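Long-range contact in colicin-B (Escherichia coli, PDB 1RH1), which kills Escherichia coli and closely related bacteria by forming a channel that depolarises the cytoplasmic membrane and dissipates cellular energy: residues I392-A401 against A424-Y435. Numbering follows the deposited sequence.
Sequences IVNAWKAFNA and ANNIREKSIEGY
Arg428 and Trp396 meet at the middle of this contact, where two helical segments of the pore-forming domain run nearly antiparallel (167°) with axes 9.2 Å apart. The indole enters as a knob into a hole formed by Arg428, Ser431, Ile432 and Tyr435. Ser431 CB lies over one face of the five-membered ring of Trp396, a CH-pi contact, 3.9 Å from Trp396 NE1. Near one end of the indole, Trp396 NE1 comes within 3.5 Å of Tyr435 CE2; these two rings meet rim to rim, neither stacking on the other. At the benzo side, Arg428 CG packs 3.7 Å from Trp396 CE3.

Beyond CG the arginine chain bends at chi2 (-106°) and again at chi3, which turns its guanidinium toward the carbonyls near the C-terminal end of helix 386-398. Arg428 NH1 donates to Trp396 O at 2.9 Å (N-H...O 152°), in the plane of the Trp396 carbonyl and of the guanidinium. The bond from Arg428 NH1 to Phe399 O, 2.8 Å, is tilted from the Phe399 carbonyl plane and, less, from the guanidinium plane. Trp396 O also accepts the backbone N of Phe399. On the other amino branch, Arg428 NH2 touches Ala401 CB.

Toward the opposite end of the contact, Ile392 CG2 sits over a face of the Tyr435 ring, while Val393 CG1 meets Ile432 CG2 at 3.7 Å. Further out, Ser431 OG is tied to Ile427 O within its own helix. Phe475 packs edge-to-face with Trp396, and helix 479-495, which lies within a predicted transmembrane segment, touches Ile392 and Tyr435.

The chemistry thus divides in two: a largely apolar layer built round Trp396 and Tyr435, packed against helices 457-472 and 479-495, and a cationic group bound to the carbonyls of Trp396 and Phe399 around a helix C-terminal end, where the helix dipole would probably favour its positive charge.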
loop_
_atom_site.group_PDB
_atom_site.type_symbol
_atom_site.label_atom_id
_atom_site.label_comp_id
_atom_site.label_asym_id
_atom_site.label_seq_id
_atom_site.Cartn_x
_atom_site.Cartn_y
_atom_site.Cartn_z
ATOM N N ILE A 392 14.501 -46.666 3.843
ATOM C CA ILE A 392 13.791 -45.389 3.726
ATOM C C ILE A 392 12.740 -45.214 4.808
ATOM O O ILE A 392 12.558 -44.150 5.412
ATOM C CB ILE A 392 13.086 -45.276 2.397
ATOM C CG1 ILE A 392 13.857 -45.856 1.240
ATOM C CG2 ILE A 392 12.986 -43.792 2.142
ATOM C CD1 ILE A 392 13.091 -46.048 -0.081
ATOM N N VAL A 393 12.038 -46.326 5.028
ATOM C CA VAL A 393 11.034 -46.407 6.056
ATOM C C VAL A 393 11.697 -46.093 7.375
ATOM O O VAL A 393 11.327 -45.095 7.976
ATOM C CB VAL A 393 10.438 -47.805 6.037
ATOM C CG1 VAL A 393 9.493 -48.031 7.203
ATOM C CG2 VAL A 393 9.661 -47.954 4.747
ATOM N N ASN A 394 12.728 -46.844 7.778
ATOM C CA ASN A 394 13.438 -46.602 9.026
ATOM C C ASN A 394 14.055 -45.211 9.187
ATOM O O ASN A 394 14.212 -44.696 10.298
ATOM C CB ASN A 394 14.515 -47.632 9.166
ATOM C CG ASN A 394 14.015 -49.006 9.570
ATOM O OD1 ASN A 394 14.552 -50.016 9.121
ATOM N ND2 ASN A 394 13.003 -49.111 10.430
ATOM N N ALA A 395 14.398 -44.580 8.063
ATOM C CA ALA A 395 14.883 -43.212 8.054
ATOM C C ALA A 395 13.756 -42.244 8.370
ATOM O O ALA A 395 13.970 -41.246 9.060
ATOM C CB ALA A 395 15.443 -42.872 6.694
ATOM N N TRP A 396 12.545 -42.513 7.884
ATOM C CA TRP A 396 11.427 -41.695 8.280
ATOM C C TRP A 396 11.031 -41.934 9.737
ATOM O O TRP A 396 10.717 -40.982 10.440
ATOM C CB TRP A 396 10.301 -41.986 7.333
ATOM C CG TRP A 396 10.384 -41.156 6.061
ATOM C CD1 TRP A 396 10.580 -41.735 4.842
ATOM C CD2 TRP A 396 10.250 -39.796 5.997
ATOM N NE1 TRP A 396 10.562 -40.749 3.993
ATOM C CE2 TRP A 396 10.367 -39.587 4.633
ATOM C CE3 TRP A 396 10.048 -38.717 6.863
ATOM C CZ2 TRP A 396 10.280 -38.298 4.119
ATOM C CZ3 TRP A 396 9.961 -37.425 6.348
ATOM C CH2 TRP A 396 10.072 -37.216 4.977
ATOM N N LYS A 397 11.099 -43.159 10.278
ATOM C CA LYS A 397 10.784 -43.462 11.670
ATOM C C LYS A 397 11.628 -42.710 12.667
ATOM O O LYS A 397 11.235 -42.532 13.806
ATOM C CB LYS A 397 10.984 -44.910 11.964
ATOM C CG LYS A 397 10.070 -45.795 11.184
ATOM C CD LYS A 397 10.273 -47.164 11.767
ATOM C CE LYS A 397 8.950 -47.896 11.774
ATOM N NZ LYS A 397 8.033 -47.255 12.693
ATOM N N ALA A 398 12.821 -42.281 12.267
ATOM C CA ALA A 398 13.711 -41.537 13.133
ATOM C C ALA A 398 13.677 -40.033 12.887
ATOM O O ALA A 398 14.224 -39.237 13.661
ATOM C CB ALA A 398 15.104 -42.047 12.930
ATOM N N PHE A 399 13.001 -39.606 11.814
ATOM C CA PHE A 399 12.811 -38.199 11.521
ATOM C C PHE A 399 12.200 -37.482 12.714
ATOM O O PHE A 399 11.348 -38.009 13.413
ATOM C CB PHE A 399 11.922 -38.126 10.294
ATOM C CG PHE A 399 11.524 -36.742 9.836
ATOM C CD1 PHE A 399 12.370 -36.029 8.999
ATOM C CD2 PHE A 399 10.310 -36.198 10.247
ATOM C CE1 PHE A 399 11.999 -34.767 8.569
ATOM C CE2 PHE A 399 9.938 -34.932 9.814
ATOM C CZ PHE A 399 10.785 -34.218 8.974
ATOM N N ASN A 400 12.704 -36.306 13.031
ATOM C CA ASN A 400 12.185 -35.498 14.116
ATOM C C ASN A 400 11.181 -34.560 13.478
ATOM O O ASN A 400 11.489 -33.504 12.938
ATOM C CB ASN A 400 13.320 -34.725 14.763
ATOM C CG ASN A 400 12.975 -33.904 15.988
ATOM O OD1 ASN A 400 13.852 -33.534 16.763
ATOM N ND2 ASN A 400 11.716 -33.574 16.220
ATOM N N ALA A 401 9.933 -35.005 13.509
ATOM C CA ALA A 401 8.823 -34.218 13.032
ATOM C C ALA A 401 8.749 -32.959 13.860
ATOM O O ALA A 401 8.572 -31.907 13.265
ATOM C CB ALA A 401 7.545 -34.978 13.205
ATOM N N ALA A 424 3.848 -32.151 9.811
ATOM C CA ALA A 424 5.122 -32.767 9.488
ATOM C C ALA A 424 5.157 -34.223 9.940
ATOM O O ALA A 424 5.717 -35.053 9.233
ATOM C CB ALA A 424 6.245 -32.029 10.171
ATOM N N ASN A 425 4.544 -34.593 11.070
ATOM C CA ASN A 425 4.455 -35.990 11.484
ATOM C C ASN A 425 3.515 -36.784 10.585
ATOM O O ASN A 425 3.709 -37.990 10.351
ATOM C CB ASN A 425 3.959 -36.060 12.913
ATOM C CG ASN A 425 3.744 -37.457 13.474
ATOM O OD1 ASN A 425 2.625 -37.804 13.838
ATOM N ND2 ASN A 425 4.769 -38.299 13.564
ATOM N N ASN A 426 2.477 -36.124 10.054
ATOM C CA ASN A 426 1.618 -36.863 9.164
ATOM C C ASN A 426 2.329 -37.147 7.872
ATOM O O ASN A 426 2.254 -38.284 7.435
ATOM C CB ASN A 426 0.354 -36.107 8.889
ATOM C CG ASN A 426 -0.524 -36.054 10.118
ATOM O OD1 ASN A 426 -1.010 -34.986 10.455
ATOM N ND2 ASN A 426 -0.743 -37.168 10.817
ATOM N N ILE A 427 3.089 -36.202 7.301
ATOM C CA ILE A 427 3.842 -36.458 6.075
ATOM C C ILE A 427 4.767 -37.646 6.266
ATOM O O ILE A 427 4.884 -38.496 5.396
ATOM C CB ILE A 427 4.667 -35.220 5.682
ATOM C CG1 ILE A 427 3.788 -33.980 5.493
ATOM C CG2 ILE A 427 5.359 -35.526 4.367
ATOM C CD1 ILE A 427 2.722 -34.137 4.396
ATOM N N ARG A 428 5.332 -37.728 7.469
ATOM C CA ARG A 428 6.225 -38.807 7.844
ATOM C C ARG A 428 5.510 -40.145 7.839
ATOM O O ARG A 428 5.849 -40.985 7.013
ATOM C CB ARG A 428 6.811 -38.510 9.216
ATOM C CG ARG A 428 7.780 -39.552 9.711
ATOM C CD ARG A 428 7.208 -40.437 10.820
ATOM N NE ARG A 428 6.974 -39.660 12.022
ATOM C CZ ARG A 428 7.962 -39.240 12.814
ATOM N NH1 ARG A 428 9.227 -39.553 12.525
ATOM N NH2 ARG A 428 7.686 -38.431 13.848
ATOM N N GLU A 429 4.497 -40.349 8.693
ATOM C CA GLU A 429 3.754 -41.605 8.738
ATOM C C GLU A 429 3.164 -42.004 7.391
ATOM O O GLU A 429 3.096 -43.187 7.046
ATOM C CB GLU A 429 2.622 -41.507 9.710
ATOM C CG GLU A 429 3.009 -41.298 11.145
ATOM C CD GLU A 429 1.848 -40.869 12.042
ATOM O OE1 GLU A 429 0.712 -40.715 11.571
ATOM O OE2 GLU A 429 2.083 -40.664 13.235
ATOM N N LYS A 430 2.766 -40.979 6.625
ATOM C CA LYS A 430 2.184 -41.175 5.322
ATOM C C LYS A 430 3.220 -41.327 4.211
ATOM O O LYS A 430 2.888 -41.808 3.129
ATOM C CB LYS A 430 1.230 -40.014 5.065
ATOM C CG LYS A 430 0.040 -40.240 5.979
ATOM C CD LYS A 430 -0.936 -39.099 6.080
ATOM C CE LYS A 430 -2.029 -39.593 7.016
ATOM N NZ LYS A 430 -3.166 -38.691 6.997
ATOM N N SER A 431 4.482 -40.931 4.395
ATOM C CA SER A 431 5.494 -41.266 3.412
ATOM C C SER A 431 5.887 -42.703 3.699
ATOM O O SER A 431 6.147 -43.458 2.769
ATOM C CB SER A 431 6.719 -40.374 3.541
ATOM O OG SER A 431 6.472 -39.047 3.086
ATOM N N ILE A 432 5.872 -43.128 4.974
ATOM C CA ILE A 432 6.210 -44.489 5.359
ATOM C C ILE A 432 5.257 -45.424 4.671
ATOM O O ILE A 432 5.728 -46.295 3.950
ATOM C CB ILE A 432 6.135 -44.648 6.866
ATOM C CG1 ILE A 432 7.260 -43.878 7.518
ATOM C CG2 ILE A 432 6.281 -46.102 7.224
ATOM C CD1 ILE A 432 7.318 -43.850 9.055
ATOM N N GLU A 433 3.946 -45.235 4.838
ATOM C CA GLU A 433 2.959 -45.945 4.014
ATOM C C GLU A 433 3.168 -45.414 2.607
ATOM O O GLU A 433 3.458 -44.229 2.440
ATOM C CB GLU A 433 1.602 -45.600 4.520
ATOM C CG GLU A 433 0.405 -46.110 3.759
ATOM C CD GLU A 433 -0.922 -45.773 4.452
ATOM O OE1 GLU A 433 -1.019 -44.773 5.195
ATOM O OE2 GLU A 433 -1.870 -46.543 4.241
ATOM N N GLY A 434 3.067 -46.189 1.551
ATOM C CA GLY A 434 3.464 -45.601 0.288
ATOM C C GLY A 434 4.804 -46.230 0.024
ATOM O O GLY A 434 4.941 -46.869 -1.018
ATOM N N TYR A 435 5.817 -46.095 0.905
ATOM C CA TYR A 435 7.031 -46.868 0.690
ATOM C C TYR A 435 6.656 -48.275 1.113
ATOM O O TYR A 435 6.951 -49.211 0.389
ATOM C CB TYR A 435 8.235 -46.344 1.521
ATOM C CG TYR A 435 8.866 -45.056 0.971
ATOM C CD1 TYR A 435 9.389 -44.979 -0.330
ATOM C CD2 TYR A 435 8.893 -43.920 1.770
ATOM C CE1 TYR A 435 9.922 -43.782 -0.826
ATOM C CE2 TYR A 435 9.418 -42.725 1.289
ATOM C CZ TYR A 435 9.932 -42.655 -0.007
ATOM O OH TYR A 435 10.442 -41.442 -0.453
#